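Local coordinates for ThiJ/pfpI family protein (Bacillus anthracis, PDB 3EFE) that has no established function but belongs to the DJ-1/PfpI family, whose other members include chaperones, proteases and glyoxalases, at residues M16-Y21 against I53-G58; F9-N14 against I44-N49; Y21-A26 against A168-A173; K75-L80 against G105-A110; E27-R32 against P40-T45. All blocks are in the same frame, centred on the assembly; numbering follows the deposited sequence.

Interaction 1 (M16-Y21 against I53-G58)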
# COMPACT_ATOMS: atom_id res chain seq x y z
N MET D 16 -3.21 -7.99 8.41
CA MET D 16 -2.15 -7.84 7.37
C MET D 16 -1.86 -6.37 7.15
O MET D 16 -2.75 -5.50 7.15
CB MET D 16 -2.46 -8.59 6.08
CG MET D 16 -3.81 -8.28 5.35
SD MET D 16 -4.13 -9.26 3.92
CE MET D 16 -2.68 -9.27 3.30
N SER D 17 -0.58 -6.09 7.07
CA SER D 17 -0.05 -4.72 6.87
C SER D 17 -0.21 -4.20 5.41
O SER D 17 0.49 -4.65 4.54
CB SER D 17 1.42 -4.76 7.26
OG SER D 17 1.55 -5.13 8.64
N ASP D 18 -1.08 -3.22 5.20
CA ASP D 18 -1.52 -2.71 3.90
C ASP D 18 -0.44 -2.11 3.03
O ASP D 18 -0.48 -2.24 1.79
CB ASP D 18 -2.59 -1.61 4.07
CG ASP D 18 -3.82 -2.09 4.88
OD1 ASP D 18 -4.94 -2.17 4.35
OD2 ASP D 18 -3.64 -2.39 6.05
N TRP D 19 0.53 -1.47 3.67
CA TRP D 19 1.52 -0.74 2.91
C TRP D 19 2.50 -1.71 2.30
O TRP D 19 3.24 -1.34 1.42
CB TRP D 19 2.18 0.32 3.75
CG TRP D 19 3.09 -0.20 4.70
CD1 TRP D 19 4.42 -0.40 4.53
CD2 TRP D 19 2.78 -0.64 6.01
NE1 TRP D 19 4.94 -0.92 5.61
CE2 TRP D 19 3.97 -1.11 6.55
CE3 TRP D 19 1.59 -0.76 6.75
CZ2 TRP D 19 4.05 -1.64 7.83
CZ3 TRP D 19 1.66 -1.25 8.02
CH2 TRP D 19 2.89 -1.71 8.55
N GLU D 20 2.46 -2.99 2.70
CA GLU D 20 3.60 -3.89 2.44
C GLU D 20 3.42 -4.61 1.08
O GLU D 20 4.40 -4.93 0.40
CB GLU D 20 3.84 -4.83 3.60
CG GLU D 20 4.51 -4.12 4.73
CD GLU D 20 4.74 -4.92 5.91
OE1 GLU D 20 4.43 -6.14 5.90
OE2 GLU D 20 5.30 -4.32 6.88
N TYR D 21 2.18 -4.79 0.66
CA TYR D 21 1.84 -5.55 -0.59
C TYR D 21 1.22 -4.70 -1.67
O TYR D 21 1.10 -5.19 -2.75
CB TYR D 21 0.97 -6.82 -0.34
CG TYR D 21 -0.24 -6.47 0.40
CD1 TYR D 21 -1.31 -5.85 -0.24
CD2 TYR D 21 -0.29 -6.59 1.80
CE1 TYR D 21 -2.40 -5.42 0.49
CE2 TYR D 21 -1.38 -6.18 2.49
CZ TYR D 21 -2.42 -5.63 1.85
OH TYR D 21 -3.48 -5.21 2.54
N ILE D 53 -11.52 -11.15 6.55
CA ILE D 53 -10.38 -10.68 7.31
C ILE D 53 -10.45 -9.18 7.27
O ILE D 53 -11.14 -8.60 6.46
CB ILE D 53 -9.06 -11.26 6.75
CG1 ILE D 53 -8.61 -10.63 5.41
CG2 ILE D 53 -9.25 -12.74 6.49
CD1 ILE D 53 -7.90 -9.32 5.49
N THR D 54 -9.79 -8.54 8.21
CA THR D 54 -9.73 -7.09 8.36
C THR D 54 -8.21 -6.70 8.35
O THR D 54 -7.40 -7.23 9.14
CB THR D 54 -10.36 -6.68 9.69
OG1 THR D 54 -11.72 -7.15 9.74
CG2 THR D 54 -10.37 -5.13 9.85
N THR D 55 -7.80 -5.84 7.44
CA THR D 55 -6.37 -5.47 7.39
C THR D 55 -6.03 -4.65 8.61
O THR D 55 -6.92 -4.24 9.28
CB THR D 55 -5.98 -4.73 6.06
OG1 THR D 55 -6.61 -3.47 6.01
CG2 THR D 55 -6.38 -5.57 4.82
N MET D 56 -4.74 -4.44 8.92
CA MET D 56 -4.33 -3.40 9.88
C MET D 56 -4.93 -2.04 9.61
O MET D 56 -5.17 -1.32 10.56
CB MET D 56 -2.77 -3.27 9.94
CG MET D 56 -2.19 -2.35 11.09
SD MET D 56 -0.43 -2.23 10.92
CE MET D 56 -0.09 -0.93 12.04
N GLY D 57 -5.14 -1.68 8.34
CA GLY D 57 -5.76 -0.46 7.98
C GLY D 57 -7.27 -0.50 8.09
O GLY D 57 -7.94 0.50 7.95
N GLY D 58 -7.85 -1.66 8.36
CA GLY D 58 -9.28 -1.74 8.66
C GLY D 58 -10.12 -2.15 7.49
O GLY D 58 -11.32 -2.04 7.53
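M16, T55 and M56 carry most of this contact, in which a type I beta turn from T55 to G58 docks against the loop leading into helix 18-30. The turn lies in the connection between strands 53-54 and 60-61, which pair as a small antiparallel hairpin. At its second position, M56 donates its backbone N to M16 O at 2.9 Å, and the donor lies 35° from the carbonyl plane. The side chain of M56 then runs out extended, with CG anti to the backbone N (chi1 -171°), and this carries SD to within 3.7 Å of W19 CZ3. The sulfur sits at the rim of the indole, in its plane, as an edge-on Met-aromatic contact. W19 NE1, at the pyrrole side of the indole, is hydrogen-bonded to G166 O. Beyond this pair the second subunit begins: its Y23 ring meets W19, and its S30 packs on M56, so the turn also borders the second subunit.

On the other flank M16 bends at its thioether. Its CG lies 3.8 Å from T55 CG2, while SD reaches I53 CD1 at 4.1 Å, the two side chains crossing at about a right angle. The same T55 methyl touches Y21 OH. The carboxylate of D18 points at the turn and uses both oxygens on it. D18 OD2 receives G57 N on its syn side at 2.8 Å, 34° out of the carboxylate plane. D18 OD1 offers its syn lone pair to T55 OG1, 2.7 Å away.

Interaction 2 (F9-N14 against I44-N49)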
# COMPACT_ATOMS: atom_id res chain seq x y z
N PHE D 9 -0.67 -15.63 -5.76
CA PHE D 9 -1.48 -15.73 -4.53
C PHE D 9 -1.06 -14.71 -3.52
O PHE D 9 0.12 -14.50 -3.32
CB PHE D 9 -1.33 -17.12 -3.93
CG PHE D 9 -1.87 -18.20 -4.82
CD1 PHE D 9 -3.24 -18.35 -4.98
CD2 PHE D 9 -1.03 -19.04 -5.49
CE1 PHE D 9 -3.76 -19.32 -5.76
CE2 PHE D 9 -1.56 -20.05 -6.34
CZ PHE D 9 -2.95 -20.16 -6.45
N LEU D 10 -2.03 -14.04 -2.89
CA LEU D 10 -1.72 -13.25 -1.72
C LEU D 10 -2.42 -13.89 -0.54
O LEU D 10 -3.65 -13.92 -0.44
CB LEU D 10 -2.19 -11.81 -1.92
CG LEU D 10 -2.05 -10.86 -0.73
CD1 LEU D 10 -0.56 -10.47 -0.49
CD2 LEU D 10 -3.04 -9.69 -0.82
N TYR D 11 -1.64 -14.34 0.41
CA TYR D 11 -2.21 -14.77 1.71
C TYR D 11 -2.81 -13.61 2.49
O TYR D 11 -2.10 -12.63 2.83
CB TYR D 11 -1.15 -15.55 2.49
CG TYR D 11 -1.64 -16.14 3.79
CD1 TYR D 11 -2.66 -17.10 3.82
CD2 TYR D 11 -1.04 -15.77 4.99
CE1 TYR D 11 -3.08 -17.65 5.04
CE2 TYR D 11 -1.43 -16.32 6.17
CZ TYR D 11 -2.47 -17.25 6.21
OH TYR D 11 -2.86 -17.75 7.44
N VAL D 12 -4.11 -13.71 2.76
CA VAL D 12 -4.89 -12.68 3.49
C VAL D 12 -5.31 -13.17 4.89
O VAL D 12 -5.79 -14.28 5.05
CB VAL D 12 -6.13 -12.10 2.60
CG1 VAL D 12 -5.58 -11.48 1.31
CG2 VAL D 12 -7.16 -13.13 2.30
N PHE D 13 -5.06 -12.32 5.90
CA PHE D 13 -5.29 -12.62 7.34
C PHE D 13 -5.54 -11.36 8.13
O PHE D 13 -5.07 -10.30 7.75
CB PHE D 13 -4.15 -13.38 8.01
CG PHE D 13 -2.80 -12.74 7.84
CD1 PHE D 13 -2.25 -12.00 8.86
CD2 PHE D 13 -2.07 -12.89 6.65
CE1 PHE D 13 -1.05 -11.41 8.71
CE2 PHE D 13 -0.87 -12.29 6.48
CZ PHE D 13 -0.34 -11.55 7.51
N ASN D 14 -6.26 -11.51 9.24
CA ASN D 14 -6.56 -10.37 10.08
C ASN D 14 -5.25 -9.75 10.45
O ASN D 14 -4.36 -10.47 10.86
CB ASN D 14 -7.22 -10.77 11.39
CG ASN D 14 -8.69 -11.16 11.24
OD1 ASN D 14 -9.10 -12.08 11.91
ND2 ASN D 14 -9.47 -10.47 10.39
N ILE D 44 -4.92 -13.88 -6.79
CA ILE D 44 -5.95 -14.61 -6.01
C ILE D 44 -5.69 -14.51 -4.51
O ILE D 44 -4.65 -14.95 -4.00
CB ILE D 44 -6.05 -16.11 -6.41
CG1 ILE D 44 -6.14 -16.25 -7.93
CG2 ILE D 44 -7.31 -16.77 -5.73
CD1 ILE D 44 -5.42 -17.49 -8.50
N THR D 45 -6.61 -13.92 -3.78
CA THR D 45 -6.42 -13.84 -2.34
C THR D 45 -6.73 -15.23 -1.69
O THR D 45 -7.75 -15.84 -2.00
CB THR D 45 -7.18 -12.66 -1.66
OG1 THR D 45 -8.57 -12.83 -1.79
CG2 THR D 45 -6.80 -11.33 -2.26
N VAL D 46 -5.82 -15.73 -0.84
CA VAL D 46 -6.05 -17.00 -0.14
C VAL D 46 -6.02 -16.84 1.38
O VAL D 46 -5.13 -16.26 1.92
CB VAL D 46 -5.18 -18.19 -0.59
CG1 VAL D 46 -3.94 -17.81 -1.37
CG2 VAL D 46 -4.82 -19.04 0.60
N GLY D 47 -7.07 -17.29 2.05
CA GLY D 47 -7.26 -17.13 3.48
C GLY D 47 -6.94 -18.44 4.11
O GLY D 47 -6.85 -19.47 3.38
N ALA D 48 -6.76 -18.43 5.44
CA ALA D 48 -6.64 -19.70 6.21
C ALA D 48 -7.94 -20.46 6.03
O ALA D 48 -7.92 -21.68 6.02
CB ALA D 48 -6.35 -19.46 7.72
N ASN D 49 -9.04 -19.72 5.89
CA ASN D 49 -10.35 -20.20 5.59
C ASN D 49 -11.12 -19.03 4.90
O ASN D 49 -10.55 -17.98 4.69
CB ASN D 49 -11.03 -20.54 6.88
CG ASN D 49 -11.23 -19.31 7.75
OD1 ASN D 49 -11.46 -18.19 7.27
ND2 ASN D 49 -11.16 -19.52 9.05
O HOH W 1 -7.19 -16.10 6.84
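F9, I44 and V46 form the dense end of this pairing, where strand 8-11 lies parallel to strand 43-47 in register F9-I44, L10-T45 and Y11-V46. The F9 ring runs beside I44, pointing the same way, with F9 CE1 3.7 Å from I44 CD1. The same ring also leans on V46: F9 CD1 lies 3.7 Å from V46 CG1, so the ring fills the ground between both residues on its face of the sheet. Around it L72 and I65 close the packing. The opposite face holds L10 and T45, and beyond the last bridged pair V12 CG1 adds to this side by meeting T45 CB at 3.6 Å. Three backbone bonds zip the strands together, L10 N to I44 O, V46 N to L10 O and V12 N to V46 O, the last at 2.9 Å.

Past V12 the pairing comes apart. Y11, its CG anti to the backbone N (chi1 -175°), swings its ring along the departing chain, where Y11 CE1 is 3.8 Å from A48 N. Its hydroxyl is buried without a polar partner in the model. Here a water takes over from direct bonding: it donates to V12 O at 2.9 Å and accepts from the N of A48, a partly exposed residue. With helix 18-30 linking the two strands, the arrangement is a beta-alpha-beta crossover of the DJ-1/PfpI alpha/beta fold.

Interaction 3 (Y21-A26 against A168-A173)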
# COMPACT_ATOMS: atom_id res chain seq x y z
N TYR D 21 2.18 -4.79 0.66
CA TYR D 21 1.84 -5.55 -0.59
C TYR D 21 1.22 -4.70 -1.67
O TYR D 21 1.10 -5.19 -2.75
CB TYR D 21 0.97 -6.82 -0.34
CG TYR D 21 -0.24 -6.47 0.40
CD1 TYR D 21 -1.31 -5.85 -0.24
CD2 TYR D 21 -0.29 -6.59 1.80
CE1 TYR D 21 -2.40 -5.42 0.49
CE2 TYR D 21 -1.38 -6.18 2.49
CZ TYR D 21 -2.42 -5.63 1.85
OH TYR D 21 -3.48 -5.21 2.54
N GLY D 22 0.94 -3.43 -1.41
CA GLY D 22 0.13 -2.61 -2.31
C GLY D 22 0.66 -2.34 -3.71
O GLY D 22 -0.06 -2.45 -4.67
N TYR D 23 1.92 -1.91 -3.79
CA TYR D 23 2.69 -1.80 -5.01
C TYR D 23 2.73 -3.10 -5.80
O TYR D 23 2.45 -3.14 -7.02
CB TYR D 23 4.12 -1.42 -4.66
CG TYR D 23 4.41 0.02 -4.13
CD1 TYR D 23 4.15 1.13 -4.90
CD2 TYR D 23 5.01 0.22 -2.88
CE1 TYR D 23 4.44 2.37 -4.47
CE2 TYR D 23 5.29 1.50 -2.39
CZ TYR D 23 5.01 2.57 -3.21
OH TYR D 23 5.27 3.85 -2.82
N LEU D 24 3.12 -4.17 -5.12
CA LEU D 24 3.30 -5.43 -5.83
C LEU D 24 2.01 -5.93 -6.45
O LEU D 24 1.96 -6.21 -7.63
CB LEU D 24 3.91 -6.49 -4.89
CG LEU D 24 4.30 -7.84 -5.49
CD1 LEU D 24 5.18 -7.68 -6.85
CD2 LEU D 24 5.01 -8.68 -4.45
N ILE D 25 0.97 -6.04 -5.66
CA ILE D 25 -0.27 -6.61 -6.14
C ILE D 25 -1.01 -5.78 -7.25
O ILE D 25 -1.65 -6.33 -8.15
CB ILE D 25 -1.21 -7.06 -4.96
CG1 ILE D 25 -1.73 -5.88 -4.15
CG2 ILE D 25 -0.55 -8.15 -4.20
CD1 ILE D 25 -3.07 -6.15 -3.45
N ALA D 26 -0.88 -4.45 -7.15
CA ALA D 26 -1.47 -3.53 -8.10
C ALA D 26 -0.79 -3.64 -9.44
O ALA D 26 -1.39 -3.57 -10.51
CB ALA D 26 -1.38 -2.11 -7.51
N ALA D 168 10.41 -1.50 3.41
CA ALA D 168 10.93 -1.52 2.04
C ALA D 168 9.95 -2.21 1.06
O ALA D 168 10.34 -3.13 0.33
CB ALA D 168 12.31 -2.25 2.04
N PRO D 169 8.68 -1.73 0.99
CA PRO D 169 7.74 -2.34 0.01
C PRO D 169 8.05 -2.16 -1.49
O PRO D 169 7.66 -3.03 -2.31
CB PRO D 169 6.40 -1.73 0.38
CG PRO D 169 6.68 -0.58 1.26
CD PRO D 169 8.04 -0.66 1.78
N LEU D 170 8.70 -1.06 -1.89
CA LEU D 170 9.06 -0.81 -3.31
C LEU D 170 10.14 -1.72 -3.73
O LEU D 170 10.12 -2.24 -4.87
CB LEU D 170 9.64 0.58 -3.50
CG LEU D 170 8.97 1.73 -4.23
CD1 LEU D 170 10.00 2.89 -4.52
CD2 LEU D 170 8.28 1.24 -5.51
N GLU D 171 11.16 -1.83 -2.86
CA GLU D 171 12.27 -2.75 -3.07
C GLU D 171 11.78 -4.22 -3.12
O GLU D 171 12.25 -5.01 -3.97
CB GLU D 171 13.34 -2.62 -1.93
CG GLU D 171 14.20 -1.45 -2.06
CD GLU D 171 13.52 -0.15 -1.66
OE1 GLU D 171 12.43 -0.14 -0.95
OE2 GLU D 171 14.13 0.88 -2.05
N PHE D 172 10.92 -4.57 -2.16
CA PHE D 172 10.23 -5.85 -2.14
C PHE D 172 9.54 -6.11 -3.48
O PHE D 172 9.72 -7.16 -4.08
CB PHE D 172 9.25 -5.90 -0.98
CG PHE D 172 8.45 -7.20 -0.84
CD1 PHE D 172 9.09 -8.43 -0.63
CD2 PHE D 172 7.06 -7.19 -0.89
CE1 PHE D 172 8.35 -9.58 -0.45
CE2 PHE D 172 6.33 -8.36 -0.76
CZ PHE D 172 6.97 -9.54 -0.47
N ALA D 173 8.77 -5.15 -3.95
CA ALA D 173 7.95 -5.26 -5.19
C ALA D 173 8.86 -5.39 -6.40
O ALA D 173 8.63 -6.19 -7.29
CB ALA D 173 7.00 -4.05 -5.33
O HOH W 2 4.90 -3.96 -2.25
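Y23 lies along the first turn of helix 169-179 and meets it at almost every atom of its side chain. Its CB touches A173 CB at 4.0 Å, low in the groove between the helices. CG stands anti to the carbonyl carbon (chi1 -71°), which sends the ring back toward the start of the partner helix. There one ortho carbon, Y23 CD2, is 4.0 Å from P169 CB, which approaches the ring edge near its plane. Further out, Y23 CE2 and CZ run beneath L170 CG. The methyl L170 CD2 completes this lid: it stands 4.0 Å from the centroid of the Y23 ring and only 4° off its normal, a CH-pi contact. N195 of helix 185-197 also packs on Y23, and the ring meets W19 of the second subunit.

L24, the next residue, also meets A173. Its CB lies 4.0 Å from A173 CB, so this small side chain faces two successive residues of helix 18-30, consistent with the approach of the segments to 8.1 Å between axes, inclined by 32°. Beyond CB the leucine forks: L24 CD1 rests by A173 O, and L24 CD2 reaches F172 CE2 at 3.9 Å, the side chains meeting at about a right angle. A water in the groove donates to P169 O and accepts a weak bond from L24 N. Below, L24 rests on I79 and F172 on A109, both from one face of the central sheet. Two helices laid side by side on such a face form part of one outer layer of the alpha/beta/alpha sandwich of the DJ-1/PfpI family.

Interaction 4 (K75-L80 against G105-A110)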
# COMPACT_ATOMS: atom_id res chain seq x y z
N LYS D 75 6.97 -22.30 -10.04
CA LYS D 75 6.81 -20.95 -10.59
C LYS D 75 5.48 -20.18 -10.31
O LYS D 75 5.34 -19.07 -10.86
CB LYS D 75 7.07 -20.95 -12.06
CG LYS D 75 8.26 -21.77 -12.54
CD LYS D 75 9.55 -21.66 -11.71
CE LYS D 75 10.68 -22.62 -12.31
NZ LYS D 75 10.22 -24.05 -12.68
N ASP D 76 4.55 -20.70 -9.48
CA ASP D 76 3.43 -19.86 -9.00
C ASP D 76 4.09 -18.79 -8.15
O ASP D 76 5.26 -18.88 -7.83
CB ASP D 76 2.38 -20.67 -8.21
CG ASP D 76 1.36 -21.46 -9.14
OD1 ASP D 76 1.29 -21.09 -10.33
OD2 ASP D 76 0.61 -22.39 -8.67
N LEU D 77 3.35 -17.74 -7.83
CA LEU D 77 3.82 -16.71 -6.87
C LEU D 77 2.95 -16.73 -5.64
O LEU D 77 1.71 -16.64 -5.75
CB LEU D 77 3.89 -15.27 -7.48
CG LEU D 77 4.20 -14.06 -6.51
CD1 LEU D 77 5.68 -13.99 -6.00
CD2 LEU D 77 3.76 -12.71 -7.21
N LEU D 78 3.60 -16.83 -4.47
CA LEU D 78 2.92 -16.67 -3.16
C LEU D 78 3.48 -15.50 -2.35
O LEU D 78 4.60 -15.54 -1.93
CB LEU D 78 3.05 -17.92 -2.31
CG LEU D 78 2.36 -17.93 -0.93
CD1 LEU D 78 0.85 -17.76 -0.99
CD2 LEU D 78 2.78 -19.21 -0.15
N ILE D 79 2.65 -14.44 -2.19
CA ILE D 79 2.97 -13.25 -1.37
C ILE D 79 2.55 -13.43 0.15
O ILE D 79 1.36 -13.68 0.50
CB ILE D 79 2.32 -11.94 -1.94
CG1 ILE D 79 2.69 -11.77 -3.40
CG2 ILE D 79 2.73 -10.68 -1.11
CD1 ILE D 79 1.68 -10.94 -4.25
N LEU D 80 3.53 -13.28 1.03
CA LEU D 80 3.23 -13.25 2.46
C LEU D 80 3.53 -11.88 3.06
O LEU D 80 4.68 -11.53 3.27
CB LEU D 80 3.95 -14.35 3.21
CG LEU D 80 4.10 -15.68 2.45
CD1 LEU D 80 5.29 -16.43 3.11
CD2 LEU D 80 2.77 -16.44 2.40
N GLY D 105 9.15 -25.47 -6.34
CA GLY D 105 9.75 -24.29 -7.00
C GLY D 105 8.82 -23.09 -7.09
O GLY D 105 9.02 -22.20 -7.90
N THR D 106 7.83 -23.04 -6.21
CA THR D 106 6.96 -21.86 -6.21
C THR D 106 7.74 -20.69 -5.61
O THR D 106 8.48 -20.88 -4.64
CB THR D 106 5.64 -22.10 -5.51
OG1 THR D 106 5.61 -21.37 -4.33
CG2 THR D 106 5.39 -23.52 -5.21
N ILE D 107 7.70 -19.52 -6.28
CA ILE D 107 8.37 -18.29 -5.81
C ILE D 107 7.60 -17.83 -4.55
O ILE D 107 6.39 -17.60 -4.62
CB ILE D 107 8.34 -17.14 -6.85
CG1 ILE D 107 8.79 -17.62 -8.25
CG2 ILE D 107 9.09 -15.86 -6.36
CD1 ILE D 107 10.10 -18.28 -8.30
N VAL D 108 8.28 -17.77 -3.41
CA VAL D 108 7.64 -17.24 -2.20
C VAL D 108 8.28 -15.91 -1.79
O VAL D 108 9.49 -15.78 -1.74
CB VAL D 108 7.42 -18.28 -0.99
CG1 VAL D 108 7.95 -19.63 -1.32
CG2 VAL D 108 7.83 -17.69 0.38
N ALA D 109 7.41 -14.93 -1.60
CA ALA D 109 7.80 -13.55 -1.34
C ALA D 109 7.21 -13.22 0.03
O ALA D 109 5.96 -13.18 0.12
CB ALA D 109 7.21 -12.62 -2.41
N ALA D 110 8.09 -13.04 1.04
CA ALA D 110 7.75 -12.77 2.47
C ALA D 110 8.26 -11.41 2.88
O ALA D 110 9.39 -11.06 2.62
CB ALA D 110 8.39 -13.79 3.39
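In the beta-alpha-beta unit made by strand 77-80, helix 92-104 and strand 107-111, residues L77 to L80 pair with I107 to A110 as neighbouring parallel strands at the heart of the sheet. Their segments run nearly aligned, 14° apart. Backbone bonds alternate between the chains, L78 N to I107 O and A109 N to L78 O, the latter at 2.9 Å with the donor almost in line with the carbonyl. On the face of L77, I107 and A109, one leucine branch does the bridging. L77 CG is anti to the backbone N (chi1 172°), which brings L77 CD1 to 3.9 Å from I107 CG2 and also onto A109 CB; helix 169-179 packs over this patch. On the other face L80 CD1 touches both V108 CG2, at 3.9 Å, and A110 CB, at 4.1 Å, under the connecting helix, whose I98 touches L80 and whose L102 touches V108.

The strands are joined before they properly begin. I107 N bonds to D76 O, and T106 buries an OG1 that has no partner in the model. Helix 92-104 ends there in a Schellman motif with G105 at C-prime, and G105 O in turn accepts K75 N at 3.0 Å, from well above the carbonyl plane.

Interaction 5 (E27-R32 against P40-T45)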
# COMPACT_ATOMS: atom_id res chain seq x y z
N GLU D 27 0.50 -3.81 -9.45
CA GLU D 27 1.23 -3.87 -10.73
C GLU D 27 1.00 -5.22 -11.45
O GLU D 27 0.90 -5.29 -12.67
CB GLU D 27 2.73 -3.67 -10.48
CG GLU D 27 3.12 -2.28 -10.06
CD GLU D 27 2.66 -1.19 -11.02
OE1 GLU D 27 2.16 -1.50 -12.12
OE2 GLU D 27 2.81 -0.01 -10.67
N LEU D 28 0.93 -6.27 -10.65
CA LEU D 28 0.67 -7.62 -11.09
C LEU D 28 -0.75 -7.77 -11.60
O LEU D 28 -0.97 -8.09 -12.74
CB LEU D 28 0.91 -8.60 -9.92
CG LEU D 28 2.40 -8.86 -9.67
CD1 LEU D 28 2.53 -9.70 -8.46
CD2 LEU D 28 3.05 -9.51 -10.93
N ASN D 29 -1.70 -7.46 -10.75
CA ASN D 29 -3.09 -7.66 -11.14
C ASN D 29 -3.51 -6.77 -12.35
O ASN D 29 -4.32 -7.15 -13.17
CB ASN D 29 -3.98 -7.53 -9.88
CG ASN D 29 -5.39 -7.98 -10.10
OD1 ASN D 29 -6.33 -7.17 -10.16
ND2 ASN D 29 -5.56 -9.27 -10.14
N SER D 30 -2.97 -5.56 -12.46
CA SER D 30 -3.28 -4.74 -13.62
C SER D 30 -2.49 -5.09 -14.91
O SER D 30 -3.00 -4.86 -16.02
CB SER D 30 -3.03 -3.25 -13.31
OG SER D 30 -1.68 -2.98 -13.12
N GLY D 31 -1.24 -5.53 -14.75
CA GLY D 31 -0.37 -5.78 -15.83
C GLY D 31 0.01 -4.53 -16.58
O GLY D 31 0.60 -4.62 -17.71
N ARG D 32 -0.35 -3.36 -16.05
CA ARG D 32 -0.20 -2.16 -16.89
C ARG D 32 1.21 -1.87 -17.41
O ARG D 32 1.36 -1.26 -18.42
CB ARG D 32 -0.68 -0.93 -16.16
CG ARG D 32 -0.01 -0.74 -14.83
CD ARG D 32 -0.52 0.43 -14.11
NE ARG D 32 0.30 0.68 -12.94
CZ ARG D 32 0.29 1.84 -12.24
NH1 ARG D 32 -0.54 2.81 -12.52
NH2 ARG D 32 1.10 2.01 -11.23
N PRO D 40 -2.07 -9.54 -17.61
CA PRO D 40 -1.96 -9.35 -16.15
C PRO D 40 -1.75 -10.64 -15.41
O PRO D 40 -2.21 -11.66 -15.86
CB PRO D 40 -3.32 -8.74 -15.78
CG PRO D 40 -3.74 -8.01 -17.09
CD PRO D 40 -3.28 -8.91 -18.16
N LEU D 41 -1.02 -10.62 -14.29
CA LEU D 41 -0.91 -11.78 -13.43
C LEU D 41 -1.95 -11.60 -12.37
O LEU D 41 -1.73 -10.86 -11.42
CB LEU D 41 0.44 -11.83 -12.78
CG LEU D 41 0.75 -13.10 -12.03
CD1 LEU D 41 0.39 -14.35 -12.82
CD2 LEU D 41 2.24 -13.09 -11.67
N LYS D 42 -3.12 -12.23 -12.55
CA LYS D 42 -4.26 -12.11 -11.61
C LYS D 42 -3.85 -12.59 -10.22
O LYS D 42 -3.24 -13.64 -10.10
CB LYS D 42 -5.49 -12.87 -12.12
CG LYS D 42 -6.14 -12.24 -13.37
CD LYS D 42 -6.90 -10.90 -13.00
CE LYS D 42 -6.26 -9.61 -13.64
NZ LYS D 42 -7.16 -8.38 -13.61
N VAL D 43 -4.08 -11.73 -9.22
CA VAL D 43 -3.80 -11.99 -7.82
C VAL D 43 -5.07 -12.63 -7.22
O VAL D 43 -6.16 -12.04 -7.23
CB VAL D 43 -3.34 -10.71 -7.08
CG1 VAL D 43 -3.18 -10.95 -5.47
CG2 VAL D 43 -2.05 -10.17 -7.72
N ILE D 44 -4.92 -13.88 -6.79
CA ILE D 44 -5.95 -14.61 -6.01
C ILE D 44 -5.69 -14.51 -4.51
O ILE D 44 -4.65 -14.95 -4.00
CB ILE D 44 -6.05 -16.11 -6.41
CG1 ILE D 44 -6.14 -16.25 -7.93
CG2 ILE D 44 -7.31 -16.77 -5.73
CD1 ILE D 44 -5.42 -17.49 -8.50
N THR D 45 -6.61 -13.92 -3.78
CA THR D 45 -6.42 -13.84 -2.34
C THR D 45 -6.73 -15.23 -1.69
O THR D 45 -7.75 -15.84 -2.00
CB THR D 45 -7.18 -12.66 -1.66
OG1 THR D 45 -8.57 -12.83 -1.79
CG2 THR D 45 -6.80 -11.33 -2.26
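L28 and L41 lie side by side, pointing the same way, where the last turn of helix 18-30 meets the chain entering strand 43-47, within the first beta-alpha-beta crossover of the fold. Their methyls touch, L28 CD2 to L41 CD2, at 3.7 Å, and both side chains rest on I180. V43 CG2 bears on the helix just beside them, 4.0 Å from L28 CB and 3.9 Å from N29 CB. One polar link joins the backbones: L41 N donates to L28 O at 3.0 Å, from above the carbonyl plane. Toward solvent, P40 lies against the carbonyls of N29 and S30, while K42, bent at chi2 and chi3 (-72° and 114°), curls back to give N29 O a weak bond from its NZ.

The helix end is itself held in place. G31, with positive phi, leaves the helix while its N still bonds to E27 O. S30 OG accepts R32 N at 3.2 Å, an ST turn, and is tied as well to A26 O. Furthest out, R32 turns back to E27 and grips the carboxylate side-on, both oxygens lying almost exactly in the guanidinium plane: R32 NE meets E27 OE1 at 3.0 Å, and R32 NH2 meets E27 OE2 at 2.7 Å.

Overall arrangement
Interactions 2 and 4 are the sheet's own pairings, parallel strands joined by backbone bonds, and strands 8-11 and 77-80 lie next to each other between them. Interaction 3 belongs to the helical layer above: it is almost wholly apolar, and its F172, L24 and I25 rest on A109, A110 and I79 of interaction 4. Helix 18-30 runs through interactions 1, 3 and 5, from its start to its end, and interaction 5 shares I44 and T45 with interaction 2. The first four are buried, whereas interaction 5 is partly open. Interaction 1 combines a carboxylate gripping a turn with a backbone bond and methionine packing; interactions 1, 2, 3 and 5 all border the second subunit.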